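Local coordinates for protein C-type lectin domain family 4 member F (Mus musculus, PDB 6JJJ) that acts as a calcium-binding lectin receptor of mouse Kupffer cells with affinity for galactose and fucose, and could take part in endocytosis, at residues D79-L84 against S142-V147; E124-V129 against N136-G141; G33-F38 against K150-S155. All coordinates share one frame; numbering follows the deposited sequence.

Contact 1: residues D79-L84 against S142-V147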
loop_
_atom_site.group_PDB
_atom_site.type_symbol
_atom_site.label_atom_id
_atom_site.label_comp_id
_atom_site.label_asym_id
_atom_site.label_seq_id
_atom_site.Cartn_x
_atom_site.Cartn_y
_atom_site.Cartn_z
ATOM N N ASP A 79 -25.190 -2.014 -0.588
ATOM C CA ASP A 79 -25.684 -0.951 -1.455
ATOM C C ASP A 79 -24.777 0.266 -1.305
ATOM O O ASP A 79 -24.643 0.815 -0.205
ATOM C CB ASP A 79 -27.130 -0.597 -1.114
ATOM C CG ASP A 79 -28.023 -1.821 -1.013
ATOM O OD1 ASP A 79 -27.488 -2.934 -0.815
ATOM O OD2 ASP A 79 -29.258 -1.673 -1.133
ATOM N N HIS A 80 -24.167 0.689 -2.409
ATOM C CA HIS A 80 -23.203 1.782 -2.415
ATOM C C HIS A 80 -23.649 2.856 -3.393
ATOM O O HIS A 80 -23.900 2.566 -4.567
ATOM C CB HIS A 80 -21.800 1.311 -2.831
ATOM C CG HIS A 80 -20.962 0.761 -1.721
ATOM N ND1 HIS A 80 -20.889 1.350 -0.479
ATOM C CD2 HIS A 80 -20.111 -0.292 -1.686
ATOM C CE1 HIS A 80 -20.050 0.669 0.281
ATOM N NE2 HIS A 80 -19.569 -0.337 -0.425
ATOM N N TRP A 81 -23.711 4.098 -2.920
ATOM C CA TRP A 81 -23.992 5.216 -3.810
ATOM C C TRP A 81 -23.032 5.238 -4.991
ATOM O O TRP A 81 -21.920 4.708 -4.893
ATOM C CB TRP A 81 -23.872 6.550 -3.074
ATOM C CG TRP A 81 -25.020 6.932 -2.222
ATOM C CD1 TRP A 81 -24.969 7.352 -0.928
ATOM C CD2 TRP A 81 -26.400 6.953 -2.600
ATOM N NE1 TRP A 81 -26.231 7.635 -0.473
ATOM C CE2 TRP A 81 -27.129 7.394 -1.479
ATOM C CE3 TRP A 81 -27.089 6.638 -3.775
ATOM C CZ2 TRP A 81 -28.516 7.526 -1.498
ATOM C CZ3 TRP A 81 -28.463 6.771 -3.791
ATOM C CH2 TRP A 81 -29.162 7.211 -2.661
ATOM N N ILE A 82 -23.441 5.851 -6.104
ATOM C CA ILE A 82 -22.553 6.147 -7.219
ATOM C C ILE A 82 -22.970 7.482 -7.825
ATOM O O ILE A 82 -23.988 8.070 -7.454
ATOM C CB ILE A 82 -22.552 5.033 -8.286
ATOM C CG1 ILE A 82 -23.979 4.637 -8.662
ATOM C CG2 ILE A 82 -21.782 3.818 -7.781
ATOM C CD1 ILE A 82 -24.057 3.719 -9.864
ATOM N N GLY A 83 -22.177 7.944 -8.789
ATOM C CA GLY A 83 -22.291 9.297 -9.294
ATOM C C GLY A 83 -23.313 9.536 -10.385
ATOM O O GLY A 83 -23.115 10.413 -11.233
ATOM N N LEU A 84 -24.404 8.778 -10.381
ATOM C CA LEU A 84 -25.475 8.948 -11.352
ATOM C C LEU A 84 -26.670 9.638 -10.704
ATOM O O LEU A 84 -26.925 9.481 -9.507
ATOM C CB LEU A 84 -25.907 7.600 -11.929
ATOM C CG LEU A 84 -26.589 7.628 -13.298
ATOM C CD1 LEU A 84 -25.678 8.238 -14.351
ATOM C CD2 LEU A 84 -27.022 6.226 -13.711
ATOM N N SER A 142 -31.330 9.527 1.596
ATOM C CA SER A 142 -31.030 8.301 2.323
ATOM C C SER A 142 -29.527 8.130 2.490
ATOM O O SER A 142 -28.745 8.433 1.584
ATOM C CB SER A 142 -31.622 7.100 1.589
ATOM O OG SER A 142 -33.026 7.242 1.455
ATOM N N SER A 143 -29.123 7.644 3.662
ATOM C CA SER A 143 -27.706 7.561 4.018
ATOM C C SER A 143 -27.171 6.164 3.723
ATOM O O SER A 143 -27.208 5.269 4.569
ATOM C CB SER A 143 -27.498 7.928 5.484
ATOM O OG SER A 143 -27.600 9.325 5.686
ATOM N N TYR A 144 -26.624 5.998 2.526
ATOM C CA TYR A 144 -25.917 4.790 2.144
ATOM C C TYR A 144 -24.416 5.045 2.149
ATOM O O TYR A 144 -23.972 6.198 2.147
ATOM C CB TYR A 144 -26.328 4.314 0.744
ATOM C CG TYR A 144 -27.723 3.752 0.657
ATOM C CD1 TYR A 144 -27.972 2.413 0.930
ATOM C CD2 TYR A 144 -28.791 4.556 0.289
ATOM C CE1 TYR A 144 -29.246 1.896 0.846
ATOM C CE2 TYR A 144 -30.067 4.047 0.205
ATOM C CZ TYR A 144 -30.290 2.717 0.482
ATOM O OH TYR A 144 -31.567 2.212 0.395
ATOM N N PRO A 145 -23.600 3.990 2.153
ATOM C CA PRO A 145 -22.169 4.173 1.853
ATOM C C PRO A 145 -21.982 4.497 0.379
ATOM O O PRO A 145 -22.969 4.601 -0.358
ATOM C CB PRO A 145 -21.544 2.828 2.241
ATOM C CG PRO A 145 -22.671 1.843 2.131
ATOM C CD PRO A 145 -23.941 2.590 2.467
ATOM N N TRP A 146 -20.742 4.652 -0.074
ATOM C CA TRP A 146 -20.498 5.123 -1.430
ATOM C C TRP A 146 -19.146 4.623 -1.921
ATOM O O TRP A 146 -18.406 3.951 -1.202
ATOM C CB TRP A 146 -20.535 6.651 -1.493
ATOM C CG TRP A 146 -19.417 7.281 -0.713
ATOM C CD1 TRP A 146 -18.179 7.615 -1.180
ATOM C CD2 TRP A 146 -19.431 7.638 0.672
ATOM N NE1 TRP A 146 -17.425 8.166 -0.172
ATOM C CE2 TRP A 146 -18.172 8.190 0.976
ATOM C CE3 TRP A 146 -20.389 7.546 1.688
ATOM C CZ2 TRP A 146 -17.846 8.650 2.249
ATOM C CZ3 TRP A 146 -20.064 8.004 2.951
ATOM C CH2 TRP A 146 -18.804 8.547 3.222
ATOM N N VAL A 147 -18.827 4.967 -3.167
ATOM C CA VAL A 147 -17.531 4.659 -3.764
ATOM C C VAL A 147 -17.062 5.868 -4.566
ATOM O O VAL A 147 -17.794 6.377 -5.421
ATOM C CB VAL A 147 -17.607 3.395 -4.644
ATOM C CG1 VAL A 147 -18.732 3.526 -5.663
ATOM C CG2 VAL A 147 -16.274 3.132 -5.319
#

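Contact 2: residues E124-V129 against N136-G141. With CA (calcium ion), chain H; CA (calcium ion), chain G.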
loop_
_atom_site.group_PDB
_atom_site.type_symbol
_atom_site.label_atom_id
_atom_site.label_comp_id
_atom_site.label_asym_id
_atom_site.label_seq_id
_atom_site.Cartn_x
_atom_site.Cartn_y
_atom_site.Cartn_z
ATOM N N GLU A 124 -39.718 12.311 -0.848
ATOM C CA GLU A 124 -39.000 12.600 -2.079
ATOM C C GLU A 124 -39.178 11.513 -3.128
ATOM O O GLU A 124 -39.573 10.382 -2.835
ATOM C CB GLU A 124 -37.491 12.769 -1.814
ATOM C CG GLU A 124 -36.997 12.316 -0.436
ATOM C CD GLU A 124 -35.588 12.812 -0.123
ATOM O OE1 GLU A 124 -34.876 13.222 -1.065
ATOM O OE2 GLU A 124 -35.182 12.772 1.059
ATOM N N ARG A 125 -38.879 11.891 -4.369
ATOM C CA ARG A 125 -38.794 10.948 -5.473
ATOM C C ARG A 125 -37.425 10.272 -5.388
ATOM O O ARG A 125 -36.730 10.366 -4.374
ATOM C CB ARG A 125 -39.000 11.669 -6.800
ATOM C CG ARG A 125 -40.352 12.352 -6.925
ATOM C CD ARG A 125 -41.513 11.386 -6.841
ATOM N NE ARG A 125 -42.752 12.008 -7.300
ATOM C CZ ARG A 125 -43.532 12.771 -6.540
ATOM N NH1 ARG A 125 -43.201 13.021 -5.282
ATOM N NH2 ARG A 125 -44.642 13.292 -7.044
ATOM N N GLU A 126 -37.014 9.575 -6.444
ATOM C CA GLU A 126 -35.708 8.919 -6.481
ATOM C C GLU A 126 -34.866 9.526 -7.597
ATOM O O GLU A 126 -35.194 9.373 -8.779
ATOM C CB GLU A 126 -35.868 7.412 -6.672
ATOM C CG GLU A 126 -36.601 6.724 -5.527
ATOM C CD GLU A 126 -36.602 5.219 -5.664
ATOM O OE1 GLU A 126 -36.672 4.736 -6.812
ATOM O OE2 GLU A 126 -36.528 4.525 -4.631
ATOM N N ASP A 127 -33.785 10.222 -7.217
ATOM C CA ASP A 127 -32.903 10.877 -8.177
ATOM C C ASP A 127 -31.433 10.541 -7.940
ATOM O O ASP A 127 -30.553 11.265 -8.418
ATOM C CB ASP A 127 -33.089 12.395 -8.140
ATOM C CG ASP A 127 -34.495 12.815 -8.476
ATOM O OD1 ASP A 127 -35.141 12.118 -9.282
ATOM O OD2 ASP A 127 -34.951 13.847 -7.943
ATOM N N CYS A 128 -31.143 9.468 -7.212
ATOM C CA CYS A 128 -29.773 9.067 -6.935
ATOM C C CYS A 128 -29.686 7.553 -7.032
ATOM O O CYS A 128 -30.654 6.842 -6.748
ATOM C CB CYS A 128 -29.309 9.553 -5.553
ATOM S SG CYS A 128 -29.086 11.355 -5.453
ATOM N N VAL A 129 -28.523 7.068 -7.461
ATOM C CA VAL A 129 -28.329 5.661 -7.788
ATOM C C VAL A 129 -27.313 5.043 -6.840
ATOM O O VAL A 129 -26.256 5.628 -6.582
ATOM C CB VAL A 129 -27.870 5.486 -9.251
ATOM C CG1 VAL A 129 -27.656 4.018 -9.573
ATOM C CG2 VAL A 129 -28.872 6.120 -10.203
ATOM N N ASN A 136 -30.011 0.906 -8.839
ATOM C CA ASN A 136 -31.368 1.245 -8.427
ATOM C C ASN A 136 -31.394 2.724 -8.076
ATOM O O ASN A 136 -30.569 3.184 -7.280
ATOM C CB ASN A 136 -31.828 0.412 -7.225
ATOM C CG ASN A 136 -33.129 0.925 -6.629
ATOM O OD1 ASN A 136 -34.042 1.324 -7.354
ATOM N ND2 ASN A 136 -33.214 0.922 -5.302
ATOM N N ASP A 137 -32.309 3.474 -8.686
ATOM C CA ASP A 137 -32.478 4.870 -8.303
ATOM C C ASP A 137 -33.137 4.936 -6.928
ATOM O O ASP A 137 -33.973 4.098 -6.578
ATOM C CB ASP A 137 -33.288 5.636 -9.351
ATOM C CG ASP A 137 -34.739 5.216 -9.416
ATOM O OD1 ASP A 137 -35.072 4.083 -9.017
ATOM O OD2 ASP A 137 -35.547 6.044 -9.887
ATOM N N MET A 138 -32.734 5.924 -6.132
ATOM C CA MET A 138 -33.064 5.945 -4.716
ATOM C C MET A 138 -33.245 7.384 -4.260
ATOM O O MET A 138 -32.777 8.325 -4.904
ATOM C CB MET A 138 -31.966 5.245 -3.899
ATOM C CG MET A 138 -32.196 5.208 -2.408
ATOM S SD MET A 138 -33.714 4.315 -2.003
ATOM C CE MET A 138 -33.890 4.711 -0.268
ATOM N N ALA A 139 -33.938 7.541 -3.134
ATOM C CA ALA A 139 -34.087 8.855 -2.525
ATOM C C ALA A 139 -32.726 9.360 -2.065
ATOM O O ALA A 139 -32.013 8.675 -1.327
ATOM C CB ALA A 139 -35.056 8.787 -1.346
ATOM N N CYS A 140 -32.357 10.558 -2.520
ATOM C CA CYS A 140 -31.005 11.045 -2.277
ATOM C C CYS A 140 -30.751 11.289 -0.795
ATOM O O CYS A 140 -29.631 11.078 -0.318
ATOM C CB CYS A 140 -30.759 12.316 -3.090
ATOM S SG CYS A 140 -30.900 12.081 -4.888
ATOM N N GLY A 141 -31.768 11.708 -0.043
ATOM C CA GLY A 141 -31.565 11.949 1.373
ATOM C C GLY A 141 -31.185 10.717 2.170
ATOM O O GLY A 141 -30.748 10.856 3.319
HETATM CA CA CA H . -36.079 2.594 -6.867
HETATM CA CA CA G . -35.374 10.480 -10.855
HETATM O O HOH W 1 -37.063 0.898 -5.694
#

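Contact 3: residues G33-F38 against K150-S155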
loop_
_atom_site.group_PDB
_atom_site.type_symbol
_atom_site.label_atom_id
_atom_site.label_comp_id
_atom_site.label_asym_id
_atom_site.label_seq_id
_atom_site.Cartn_x
_atom_site.Cartn_y
_atom_site.Cartn_z
ATOM N N GLY A 33 -6.428 1.759 -14.055
ATOM C CA GLY A 33 -6.080 3.145 -14.261
ATOM C C GLY A 33 -6.526 4.092 -13.165
ATOM O O GLY A 33 -5.857 5.105 -12.931
ATOM N N ASN A 34 -7.629 3.791 -12.492
ATOM C CA ASN A 34 -8.177 4.666 -11.469
ATOM C C ASN A 34 -8.032 4.042 -10.087
ATOM O O ASN A 34 -7.832 2.832 -9.940
ATOM C CB ASN A 34 -9.647 4.995 -11.756
ATOM C CG ASN A 34 -9.845 5.667 -13.109
ATOM O OD1 ASN A 34 -9.555 6.858 -13.268
ATOM N ND2 ASN A 34 -10.333 4.911 -14.087
ATOM N N PHE A 35 -8.137 4.895 -9.072
ATOM C CA PHE A 35 -8.184 4.465 -7.682
ATOM C C PHE A 35 -9.608 4.595 -7.153
ATOM O O PHE A 35 -10.301 5.578 -7.434
ATOM C CB PHE A 35 -7.228 5.288 -6.817
ATOM C CG PHE A 35 -5.793 4.859 -6.926
ATOM C CD1 PHE A 35 -5.311 3.797 -6.178
ATOM C CD2 PHE A 35 -4.922 5.524 -7.778
ATOM C CE1 PHE A 35 -3.988 3.404 -6.280
ATOM C CE2 PHE A 35 -3.599 5.135 -7.885
ATOM C CZ PHE A 35 -3.131 4.075 -7.137
ATOM N N TYR A 36 -10.047 3.584 -6.409
ATOM C CA TYR A 36 -11.394 3.534 -5.863
ATOM C C TYR A 36 -11.332 3.469 -4.346
ATOM O O TYR A 36 -10.456 2.807 -3.779
ATOM C CB TYR A 36 -12.163 2.326 -6.398
ATOM C CG TYR A 36 -12.346 2.326 -7.894
ATOM C CD1 TYR A 36 -11.315 1.952 -8.745
ATOM C CD2 TYR A 36 -13.559 2.694 -8.457
ATOM C CE1 TYR A 36 -11.490 1.949 -10.115
ATOM C CE2 TYR A 36 -13.741 2.692 -9.822
ATOM C CZ TYR A 36 -12.708 2.320 -10.647
ATOM O OH TYR A 36 -12.903 2.322 -12.008
ATOM N N TYR A 37 -12.256 4.171 -3.692
ATOM C CA TYR A 37 -12.369 4.172 -2.238
ATOM C C TYR A 37 -13.764 3.710 -1.843
ATOM O O TYR A 37 -14.758 4.349 -2.204
ATOM C CB TYR A 37 -12.085 5.564 -1.669
ATOM C CG TYR A 37 -12.295 5.666 -0.177
ATOM C CD1 TYR A 37 -11.273 5.367 0.714
ATOM C CD2 TYR A 37 -13.519 6.064 0.341
ATOM C CE1 TYR A 37 -11.467 5.460 2.083
ATOM C CE2 TYR A 37 -13.720 6.162 1.702
ATOM C CZ TYR A 37 -12.693 5.857 2.569
ATOM O OH TYR A 37 -12.900 5.955 3.927
ATOM N N PHE A 38 -13.834 2.617 -1.090
ATOM C CA PHE A 38 -15.094 2.089 -0.578
ATOM C C PHE A 38 -15.247 2.544 0.868
ATOM O O PHE A 38 -14.424 2.198 1.722
ATOM C CB PHE A 38 -15.135 0.567 -0.704
ATOM C CG PHE A 38 -15.037 0.089 -2.124
ATOM C CD1 PHE A 38 -13.802 -0.008 -2.747
ATOM C CD2 PHE A 38 -16.173 -0.235 -2.845
ATOM C CE1 PHE A 38 -13.702 -0.430 -4.060
ATOM C CE2 PHE A 38 -16.078 -0.663 -4.159
ATOM C CZ PHE A 38 -14.845 -0.762 -4.766
ATOM N N LYS A 150 -10.908 8.045 -8.741
ATOM C CA LYS A 150 -9.849 9.027 -8.922
ATOM C C LYS A 150 -8.969 8.613 -10.088
ATOM O O LYS A 150 -8.686 7.427 -10.274
ATOM C CB LYS A 150 -9.008 9.171 -7.650
ATOM C CG LYS A 150 -7.848 10.142 -7.779
ATOM C CD LYS A 150 -7.075 10.261 -6.471
ATOM C CE LYS A 150 -7.782 11.170 -5.473
ATOM N NZ LYS A 150 -7.254 12.567 -5.534
ATOM N N SER A 151 -8.543 9.601 -10.867
ATOM C CA SER A 151 -7.733 9.367 -12.051
ATOM C C SER A 151 -6.255 9.558 -11.735
ATOM O O SER A 151 -5.885 10.314 -10.832
ATOM C CB SER A 151 -8.139 10.317 -13.181
ATOM O OG SER A 151 -9.529 10.240 -13.442
ATOM N N THR A 152 -5.415 8.851 -12.486
ATOM C CA THR A 152 -3.969 8.968 -12.363
ATOM C C THR A 152 -3.336 8.594 -13.694
ATOM O O THR A 152 -3.937 7.894 -14.516
ATOM C CB THR A 152 -3.406 8.076 -11.245
ATOM O OG1 THR A 152 -4.110 6.827 -11.222
ATOM C CG2 THR A 152 -3.516 8.763 -9.890
ATOM N N GLY A 153 -2.112 9.076 -13.903
ATOM C CA GLY A 153 -1.311 8.641 -15.030
ATOM C C GLY A 153 -0.313 7.592 -14.589
ATOM O O GLY A 153 0.811 7.523 -15.094
ATOM N N TRP A 154 -0.736 6.759 -13.643
ATOM C CA TRP A 154 0.122 5.801 -12.963
ATOM C C TRP A 154 -0.394 4.387 -13.188
ATOM O O TRP A 154 -1.598 4.131 -13.086
ATOM C CB TRP A 154 0.172 6.123 -11.462
ATOM C CG TRP A 154 1.080 5.249 -10.672
ATOM C CD1 TRP A 154 2.412 5.437 -10.455
ATOM C CD2 TRP A 154 0.725 4.048 -9.976
ATOM N NE1 TRP A 154 2.912 4.424 -9.674
ATOM C CE2 TRP A 154 1.895 3.558 -9.366
ATOM C CE3 TRP A 154 -0.469 3.338 -9.813
ATOM C CZ2 TRP A 154 1.908 2.391 -8.606
ATOM C CZ3 TRP A 154 -0.453 2.180 -9.059
ATOM C CH2 TRP A 154 0.727 1.718 -8.464
ATOM N N SER A 155 0.524 3.476 -13.500
ATOM C CA SER A 155 0.175 2.081 -13.736
ATOM C C SER A 155 1.329 1.161 -13.347
ATOM O O SER A 155 2.471 1.599 -13.222
ATOM C CB SER A 155 -0.196 1.858 -15.203
ATOM O OG SER A 155 0.901 2.139 -16.052
#

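Contact 1: residues D79-L84 against S142-V147
The backbone N-H of Trp81 points almost straight at Pro145 O (N to O 2.7 Å, 168° at the hydrogen), where the chain running from Ser142 to Val147 passes strand 80-85, the end-to-end directions of the touching parts 70° apart. Trp81 to Leu84 carry the WIGL sequence, a hallmark of the C-type lectin fold, and here its tryptophan is wrapped by the connection that leads back to strand 147-151. With CG set beside the backbone N and anti to the carbonyl carbon (chi1 -79°), the Trp81 indole swings toward Tyr144. That residue comes in over one indole face: its CB sits above the five-membered ring, 3.7 Å from the centroid, while the phenol ring turns its edge to the six-membered ring in a T-shaped stack, centroids 5.2 Å apart and planes nearly perpendicular. Near the plane of the indole, at its edge, lies Ser142 O, which takes a weak hydrogen bond from Trp81 NE1 (3.3 Å); Lys43 O is a second weak acceptor for the same N-H. Trp45 and His130 also pack against the indole, so it is buried among aromatic rings. At His80, Pro145 meets the edge of the imidazole ring, CB close to ND1 and near the ring plane, while Trp146 O sits over one face of that ring. Asp79 CB touches the Tyr144 ring at CD1 (3.7 Å). Farther along, Ile82 and Val147 lie side by side and point the same way, Ile82 CG2 resting 3.7 Å from Val147 CG1.

Contact 2: residues E124-V129 against N136-G141
Cys128 and Cys140 are covalently joined by a disulfide, SG to SG 2.0 Å with a chi3 of 98°, which ties strand 128-131 to the chain just beyond strand 135-138. The backbone bonds belong to the same antiparallel hairpin. Cys128 N reaches Met138 O at 3.1 Å, and Asp127 N adds a weak bond to the same oxygen at 3.2 Å. Asp127 and Cys128 thus both face Met138, a classic beta bulge. Val129 and Asp137 follow as a non-hydrogen-bonded pair.

Two calcium ions gather the acidic side chains. The extended chain of Glu126 crosses to the other strand and sets OE1 on the chain H calcium (2.2 Å). Asn136 OD1 (2.5 Å), Asp137 OD1 (2.8 Å) and the carbonyl oxygen of Asp137 bind the same ion, together with a water and Asp116. Chi1 of 69° tucks Asp137 CG between its backbone N and carbonyl carbon, which brings OD1 round beside the residue's own carbonyl oxygen, so that both grip the metal. Its other oxygen, OD2, is held by Asn117 N, and the Glu126 carboxylate has Trp118 as a further polar partner. The chain G calcium takes Glu126 O (2.4 Å) and Asp127 OD1 (2.3 Å), completed by Asp86, Glu90 and Asn117.

Asn136 and Asp137 belong to the WND sequence of C-type lectins, and the chain H site matches the calcium through which relatives hold their sugars, with Asp116 from a QPD motif usual in galactose binders. Since Glu126 serves one ion by its side chain and the other by its carbonyl, the two sites are probably coupled, and calcium probably offsets the repulsion among these crowded acidic oxygens.

Contact 3: residues G33-F38 against K150-S155
Phe35 and Trp154 approach each other obliquely, Phe35 CZ 3.8 Å from Trp154 CZ3. Their planes are only 27° apart, but the rings are slid so far, with 5.8 Å between the Phe35 centroid and that of the six-membered indole ring, that they barely overlap. This is where the two ends of the C-type lectin fold come together: strand 34-38 near the start and strand 147-151 near the finish run antiparallel, bringing the N- and C-terminal ends of the domain side by side. Phe35 and Lys150 form the hydrogen-bonded pair, with Phe35 N to Lys150 O and Lys150 N to Phe35 O both 2.9 Å, and their side chains leave on the same face of the sheet. There the Phe35 ring also packs on Leu23 of helix 9-25 and meets Tyr30 edge-to-face, while the bent end of Lys150 turns off to Gln55 O. CG anti to the backbone N (chi1 -177°) carries the Trp154 indole back toward Phe35, from where it also reaches Val20 of helix 9-25 as well as Leu21 of the third subunit, so the contact borders the trimer interface. Thr152 crosses the Phe35 side chain at about a right angle, CG2 and OG1 both near CD2. Its hydroxyl donates to Gly33 O, with OG1 3.0 Å from that oxygen and tilted 24° out of the carbonyl plane.

Contacts 1 and 2 are joined through one sheet, their centres about 10 Å apart: a probable hydrogen bond runs from Ile82 N to Val129 O (2.9 Å), and Trp81 CZ3 packs on Cys128 CB (3.4 Å), so the WIGL tryptophan backs the disulfide. Contact 2 holds both calcium ions; the Tyr144 side chain of contact 1 is about 9 Å from a calcium. Contact 3 lies across the chain's centre from contact 2, with centres about 27 Å apart and nearest atoms about 12 Å. Contact 1 bridges them, Val147 CG2 touching Tyr37 O at 3.7 Å. Along the chain the three are nested, 3 enclosing 1 and 1 enclosing 2; contacts 2 and 3 both touch neighbouring subunits.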